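Local coordinates for protein tyrosinase (Burkholderia thailandensis, PDB 5ZRD) that oxidises monophenols at a two-copper centre, acting as a monophenol monooxygenase that makes catechol derivatives efficiently at acidic pH, at residues Val88-Lys100 / Leu373-Ser386. Residues are numbered along the deposited sequence; the frame is centred on the assembly and turned at random.
Sequences VLFPTWHRMYVYK and LNPFKKASGEAYTS. With CU (copper (II) ion), chain J.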
loop_
_atom_site.group_PDB
_atom_site.type_symbol
_atom_site.label_atom_id
_atom_site.label_comp_id
_atom_site.label_asym_id
_atom_site.label_seq_id
_atom_site.Cartn_x
_atom_site.Cartn_y
_atom_site.Cartn_z
ATOM N N VAL A 88 -14.546 -9.260 -25.043
ATOM C CA VAL A 88 -14.782 -10.204 -26.169
ATOM C C VAL A 88 -14.821 -11.666 -25.693
ATOM O O VAL A 88 -15.214 -12.552 -26.446
ATOM C CB VAL A 88 -13.729 -10.021 -27.278
ATOM C CG1 VAL A 88 -13.904 -8.678 -27.968
ATOM C CG2 VAL A 88 -12.309 -10.156 -26.743
ATOM N N LEU A 89 -14.437 -11.937 -24.467
ATOM C CA LEU A 89 -14.549 -13.290 -23.924
ATOM C C LEU A 89 -15.958 -13.547 -23.371
ATOM O O LEU A 89 -16.214 -14.633 -22.891
ATOM C CB LEU A 89 -13.496 -13.465 -22.826
ATOM C CG LEU A 89 -12.055 -13.208 -23.275
ATOM C CD1 LEU A 89 -11.078 -13.569 -22.172
ATOM C CD2 LEU A 89 -11.736 -13.986 -24.535
ATOM N N PHE A 90 -16.885 -12.598 -23.450
ATOM C CA PHE A 90 -18.201 -12.852 -22.834
ATOM C C PHE A 90 -18.839 -14.148 -23.400
ATOM O O PHE A 90 -19.283 -15.014 -22.654
ATOM C CB PHE A 90 -19.108 -11.616 -22.925
ATOM C CG PHE A 90 -20.558 -11.929 -22.682
ATOM C CD1 PHE A 90 -21.074 -11.941 -21.404
ATOM C CD2 PHE A 90 -21.392 -12.305 -23.713
ATOM C CE1 PHE A 90 -22.401 -12.276 -21.167
ATOM C CE2 PHE A 90 -22.718 -12.615 -23.491
ATOM C CZ PHE A 90 -23.225 -12.603 -22.213
ATOM N N PRO A 91 -18.960 -14.272 -24.704
ATOM C CA PRO A 91 -19.685 -15.420 -25.267
ATOM C C PRO A 91 -19.008 -16.778 -25.022
ATOM O O PRO A 91 -19.678 -17.760 -24.707
ATOM C CB PRO A 91 -19.676 -15.147 -26.777
ATOM C CG PRO A 91 -19.642 -13.645 -26.856
ATOM C CD PRO A 91 -18.703 -13.265 -25.734
ATOM N N THR A 92 -17.696 -16.810 -25.225
ATOM C CA THR A 92 -16.942 -18.032 -25.157
ATOM C C THR A 92 -16.750 -18.467 -23.702
ATOM O O THR A 92 -16.683 -19.634 -23.409
ATOM C CB THR A 92 -15.573 -17.845 -25.826
ATOM O OG1 THR A 92 -14.926 -16.652 -25.375
ATOM C CG2 THR A 92 -15.715 -17.787 -27.318
ATOM N N TRP A 93 -16.577 -17.509 -22.811
ATOM C CA TRP A 93 -16.409 -17.856 -21.410
ATOM C C TRP A 93 -17.687 -18.510 -20.923
ATOM O O TRP A 93 -17.600 -19.546 -20.252
ATOM C CB TRP A 93 -16.033 -16.670 -20.524
ATOM C CG TRP A 93 -15.728 -17.099 -19.128
ATOM C CD1 TRP A 93 -14.514 -17.499 -18.651
ATOM C CD2 TRP A 93 -16.667 -17.258 -18.047
ATOM N NE1 TRP A 93 -14.624 -17.850 -17.334
ATOM C CE2 TRP A 93 -15.936 -17.744 -16.943
ATOM C CE3 TRP A 93 -18.043 -17.053 -17.909
ATOM C CZ2 TRP A 93 -16.529 -18.023 -15.719
ATOM C CZ3 TRP A 93 -18.631 -17.329 -16.696
ATOM C CH2 TRP A 93 -17.879 -17.799 -15.617
ATOM N N HIS A 94 -18.830 -17.885 -21.231
ATOM C CA HIS A 94 -20.096 -18.434 -20.745
ATOM C C HIS A 94 -20.389 -19.746 -21.460
ATOM O O HIS A 94 -21.015 -20.587 -20.873
ATOM C CB HIS A 94 -21.261 -17.461 -20.871
ATOM C CG HIS A 94 -21.129 -16.348 -19.912
ATOM N ND1 HIS A 94 -20.279 -15.335 -20.141
ATOM C CD2 HIS A 94 -21.683 -16.134 -18.696
ATOM C CE1 HIS A 94 -20.295 -14.515 -19.103
ATOM N NE2 HIS A 94 -21.175 -14.968 -18.212
ATOM N N ARG A 95 -19.912 -19.922 -22.693
ATOM C CA ARG A 95 -20.084 -21.198 -23.387
ATOM C C ARG A 95 -19.449 -22.308 -22.550
ATOM O O ARG A 95 -20.066 -23.354 -22.358
ATOM C CB ARG A 95 -19.471 -21.163 -24.794
ATOM C CG ARG A 95 -19.460 -22.493 -25.548
ATOM C CD ARG A 95 -19.238 -22.274 -27.036
ATOM N NE ARG A 95 -20.455 -21.821 -27.692
ATOM C CZ ARG A 95 -20.569 -21.447 -28.960
ATOM N NH1 ARG A 95 -19.525 -21.523 -29.768
ATOM N NH2 ARG A 95 -21.751 -21.057 -29.414
ATOM N N MET A 96 -18.234 -22.073 -22.083
ATOM C CA MET A 96 -17.541 -23.068 -21.349
ATOM C C MET A 96 -18.185 -23.235 -19.965
ATOM O O MET A 96 -18.260 -24.372 -19.427
ATOM C CB MET A 96 -16.063 -22.721 -21.216
ATOM C CG MET A 96 -15.318 -22.875 -22.523
ATOM S SD MET A 96 -15.615 -24.474 -23.319
ATOM C CE MET A 96 -15.179 -25.545 -21.946
ATOM N N TYR A 97 -18.686 -22.132 -19.408
ATOM C CA TYR A 97 -19.293 -22.183 -18.072
ATOM C C TYR A 97 -20.469 -23.141 -18.107
ATOM O O TYR A 97 -20.603 -24.002 -17.225
ATOM C CB TYR A 97 -19.728 -20.801 -17.590
ATOM C CG TYR A 97 -20.162 -20.663 -16.149
ATOM C CD1 TYR A 97 -19.782 -21.556 -15.157
ATOM C CD2 TYR A 97 -20.922 -19.578 -15.764
ATOM C CE1 TYR A 97 -20.150 -21.386 -13.828
ATOM C CE2 TYR A 97 -21.262 -19.365 -14.443
ATOM C CZ TYR A 97 -20.885 -20.276 -13.475
ATOM O OH TYR A 97 -21.260 -20.068 -12.190
ATOM N N VAL A 98 -21.278 -23.002 -19.134
ATOM C CA VAL A 98 -22.483 -23.808 -19.227
ATOM C C VAL A 98 -22.083 -25.262 -19.452
ATOM O O VAL A 98 -22.704 -26.185 -18.926
ATOM C CB VAL A 98 -23.396 -23.356 -20.368
ATOM C CG1 VAL A 98 -24.597 -24.283 -20.487
ATOM C CG2 VAL A 98 -23.853 -21.925 -20.176
ATOM N N TYR A 99 -21.087 -25.431 -20.305
ATOM C CA TYR A 99 -20.626 -26.754 -20.672
ATOM C C TYR A 99 -20.073 -27.447 -19.430
ATOM O O TYR A 99 -20.379 -28.572 -19.229
ATOM C CB TYR A 99 -19.529 -26.660 -21.732
ATOM C CG TYR A 99 -18.922 -27.967 -22.171
ATOM C CD1 TYR A 99 -19.599 -28.798 -23.040
ATOM C CD2 TYR A 99 -17.648 -28.340 -21.779
ATOM C CE1 TYR A 99 -19.038 -29.980 -23.484
ATOM C CE2 TYR A 99 -17.068 -29.520 -22.223
ATOM C CZ TYR A 99 -17.767 -30.336 -23.087
ATOM O OH TYR A 99 -17.242 -31.499 -23.553
ATOM N N LYS A 100 -19.277 -26.734 -18.636
ATOM C CA LYS A 100 -18.686 -27.269 -17.425
ATOM C C LYS A 100 -19.766 -27.672 -16.399
ATOM O O LYS A 100 -19.656 -28.730 -15.721
ATOM C CB LYS A 100 -17.673 -26.272 -16.860
ATOM C CG LYS A 100 -16.276 -26.372 -17.467
ATOM C CD LYS A 100 -15.713 -27.788 -17.414
ATOM C CE LYS A 100 -14.293 -27.902 -17.924
ATOM N NZ LYS A 100 -13.810 -29.307 -17.898
ATOM N N LEU A 373 -9.643 -19.303 -20.367
ATOM C CA LEU A 373 -10.985 -19.078 -19.821
ATOM C C LEU A 373 -11.043 -19.720 -18.434
ATOM O O LEU A 373 -11.692 -20.733 -18.257
ATOM C CB LEU A 373 -12.037 -19.674 -20.767
ATOM C CG LEU A 373 -12.043 -19.051 -22.166
ATOM C CD1 LEU A 373 -12.934 -19.813 -23.121
ATOM C CD2 LEU A 373 -12.456 -17.604 -22.088
ATOM N N ASN A 374 -10.347 -19.096 -17.481
ATOM C CA ASN A 374 -10.225 -19.588 -16.092
ATOM C C ASN A 374 -11.605 -19.693 -15.435
ATOM O O ASN A 374 -12.460 -18.861 -15.665
ATOM C CB ASN A 374 -9.340 -18.670 -15.266
ATOM C CG ASN A 374 -7.954 -18.548 -15.856
ATOM O OD1 ASN A 374 -7.386 -17.466 -15.858
ATOM N ND2 ASN A 374 -7.408 -19.643 -16.364
ATOM N N PRO A 375 -11.837 -20.706 -14.621
ATOM C CA PRO A 375 -10.867 -21.726 -14.205
ATOM C C PRO A 375 -10.999 -23.075 -14.938
ATOM O O PRO A 375 -10.557 -24.117 -14.429
ATOM C CB PRO A 375 -11.290 -21.912 -12.741
ATOM C CG PRO A 375 -12.819 -21.866 -12.815
ATOM C CD PRO A 375 -13.124 -20.888 -13.941
ATOM N N PHE A 376 -11.606 -23.046 -16.117
ATOM C CA PHE A 376 -11.966 -24.254 -16.843
ATOM C C PHE A 376 -10.732 -24.917 -17.473
ATOM O O PHE A 376 -9.947 -24.260 -18.149
ATOM C CB PHE A 376 -12.996 -23.913 -17.918
ATOM C CG PHE A 376 -14.152 -23.132 -17.368
ATOM C CD1 PHE A 376 -14.795 -23.551 -16.214
ATOM C CD2 PHE A 376 -14.560 -21.950 -17.963
ATOM C CE1 PHE A 376 -15.849 -22.822 -15.683
ATOM C CE2 PHE A 376 -15.617 -21.227 -17.434
ATOM C CZ PHE A 376 -16.257 -21.662 -16.295
ATOM N N LYS A 377 -10.619 -26.237 -17.277
ATOM C CA LYS A 377 -9.436 -27.017 -17.669
ATOM C C LYS A 377 -9.856 -28.226 -18.511
ATOM O O LYS A 377 -10.899 -28.812 -18.270
ATOM C CB LYS A 377 -8.661 -27.430 -16.417
ATOM C CG LYS A 377 -7.633 -26.404 -15.964
ATOM C CD LYS A 377 -7.709 -26.141 -14.477
ATOM C CE LYS A 377 -6.597 -25.257 -13.947
ATOM N NZ LYS A 377 -6.496 -23.994 -14.708
ATOM N N LYS A 378 -9.054 -28.557 -19.526
ATOM C CA LYS A 378 -9.239 -29.831 -20.275
ATOM C C LYS A 378 -8.756 -31.010 -19.406
ATOM O O LYS A 378 -8.106 -30.784 -18.387
ATOM C CB LYS A 378 -8.472 -29.769 -21.598
ATOM C CG LYS A 378 -8.963 -28.707 -22.575
ATOM C CD LYS A 378 -7.897 -28.255 -23.575
ATOM C CE LYS A 378 -8.328 -28.407 -25.019
ATOM N NZ LYS A 378 -7.185 -28.221 -25.942
ATOM N N ALA A 379 -9.073 -32.254 -19.791
ATOM C CA ALA A 379 -8.535 -33.489 -19.122
ATOM C C ALA A 379 -7.014 -33.389 -18.926
ATOM O O ALA A 379 -6.496 -33.812 -17.917
ATOM C CB ALA A 379 -8.884 -34.710 -19.939
ATOM N N SER A 380 -6.299 -32.805 -19.887
ATOM C CA SER A 380 -4.861 -32.555 -19.766
ATOM C C SER A 380 -4.500 -31.864 -18.446
ATOM O O SER A 380 -3.369 -31.983 -18.027
ATOM C CB SER A 380 -4.351 -31.707 -20.917
ATOM O OG SER A 380 -5.253 -31.726 -22.011
ATOM N N GLY A 381 -5.406 -31.074 -17.858
ATOM C CA GLY A 381 -5.047 -30.078 -16.827
ATOM C C GLY A 381 -4.703 -28.722 -17.445
ATOM O O GLY A 381 -4.337 -27.770 -16.755
ATOM N N GLU A 382 -4.848 -28.620 -18.758
ATOM C CA GLU A 382 -4.551 -27.382 -19.495
ATOM C C GLU A 382 -5.825 -26.510 -19.590
ATOM O O GLU A 382 -6.962 -26.999 -19.770
ATOM C CB GLU A 382 -3.963 -27.721 -20.875
ATOM C CG GLU A 382 -2.445 -27.707 -20.920
ATOM C CD GLU A 382 -1.856 -27.679 -22.323
ATOM O OE1 GLU A 382 -0.612 -27.628 -22.428
ATOM O OE2 GLU A 382 -2.636 -27.719 -23.314
ATOM N N ALA A 383 -5.612 -25.197 -19.482
ATOM C CA ALA A 383 -6.679 -24.216 -19.505
ATOM C C ALA A 383 -7.387 -24.210 -20.869
ATOM O O ALA A 383 -6.757 -24.086 -21.917
ATOM C CB ALA A 383 -6.103 -22.866 -19.188
ATOM N N TYR A 384 -8.703 -24.355 -20.856
ATOM C CA TYR A 384 -9.511 -24.021 -22.040
ATOM C C TYR A 384 -9.251 -22.570 -22.472
ATOM O O TYR A 384 -9.015 -21.695 -21.634
ATOM C CB TYR A 384 -11.001 -24.191 -21.758
ATOM C CG TYR A 384 -11.558 -25.573 -21.934
ATOM C CD1 TYR A 384 -12.033 -26.008 -23.161
ATOM C CD2 TYR A 384 -11.666 -26.427 -20.863
ATOM C CE1 TYR A 384 -12.587 -27.270 -23.321
ATOM C CE2 TYR A 384 -12.208 -27.690 -21.003
ATOM C CZ TYR A 384 -12.663 -28.119 -22.232
ATOM O OH TYR A 384 -13.197 -29.373 -22.337
ATOM N N THR A 385 -9.284 -22.358 -23.795
ATOM C CA THR A 385 -9.324 -21.058 -24.444
ATOM C C THR A 385 -10.530 -21.006 -25.379
ATOM O O THR A 385 -11.166 -22.010 -25.636
ATOM C CB THR A 385 -8.100 -20.790 -25.339
ATOM O OG1 THR A 385 -8.216 -21.672 -26.460
ATOM C CG2 THR A 385 -6.775 -20.946 -24.618
ATOM N N SER A 386 -10.775 -19.816 -25.912
ATOM C CA SER A 386 -11.814 -19.608 -26.879
ATOM C C SER A 386 -11.575 -20.490 -28.111
ATOM O O SER A 386 -12.539 -20.882 -28.763
ATOM C CB SER A 386 -11.908 -18.161 -27.275
ATOM O OG SER A 386 -12.373 -17.354 -26.209
HETATM CU CU CU J . -21.646 -13.789 -16.460
HETATM O O HOH W 1 -13.370 -31.219 -20.268
#
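With chi1 -174° W93 sets its indole anti to the backbone N, while M96, with CG anti to the carbonyl carbon and the chain bent at chi2 and chi3, brings its methyl onto Y384. The indole reaches N374 at its edge: W93 NE1 lies 2.9 Å from N374 O, the N-H pointing straight at it (175°) and the oxygen in the ring plane, which, with F376 over one face, restrains the rotation of the indole. F376 CE2 lies 3.5 Å from W93 CE2, the two rings inclined to each other. Beyond it, F376 CZ comes 3.7 Å from Y97 CD1. M96 CE stands over the centre of the Y384 ring, a CH-pi contact 3.3 Å from the centroid, and its sulfur adds an oblique Met-aromatic contact; K378 CG packs on the opposite face. K100 lays CG 3.4 Å from F376 CD1 and donates from NZ to K377 O at 3.0 Å; a water joins NZ to Y384 OH, and E103 supplies a salt bridge. At the other end, the hydroxyls of T92 and S386 hydrogen-bond (OG1 to OG, 2.8 Å), while L373 CD1 packs against M96 CG. W93 links this packing to the dinuclear copper site: its CE3 lies over one face of the adjacent H94, a ligand from the tyrosinase copper-binding motif whose NE2 binds copper with H57 and H85. The axis of strand 383-385 passes 9.7 Å from that of helix segment 90-100, at 132° between N-to-C directions, while helix 315-334 packs against P91, R95 and V98 and helix 392-396 touches R95 and Y99.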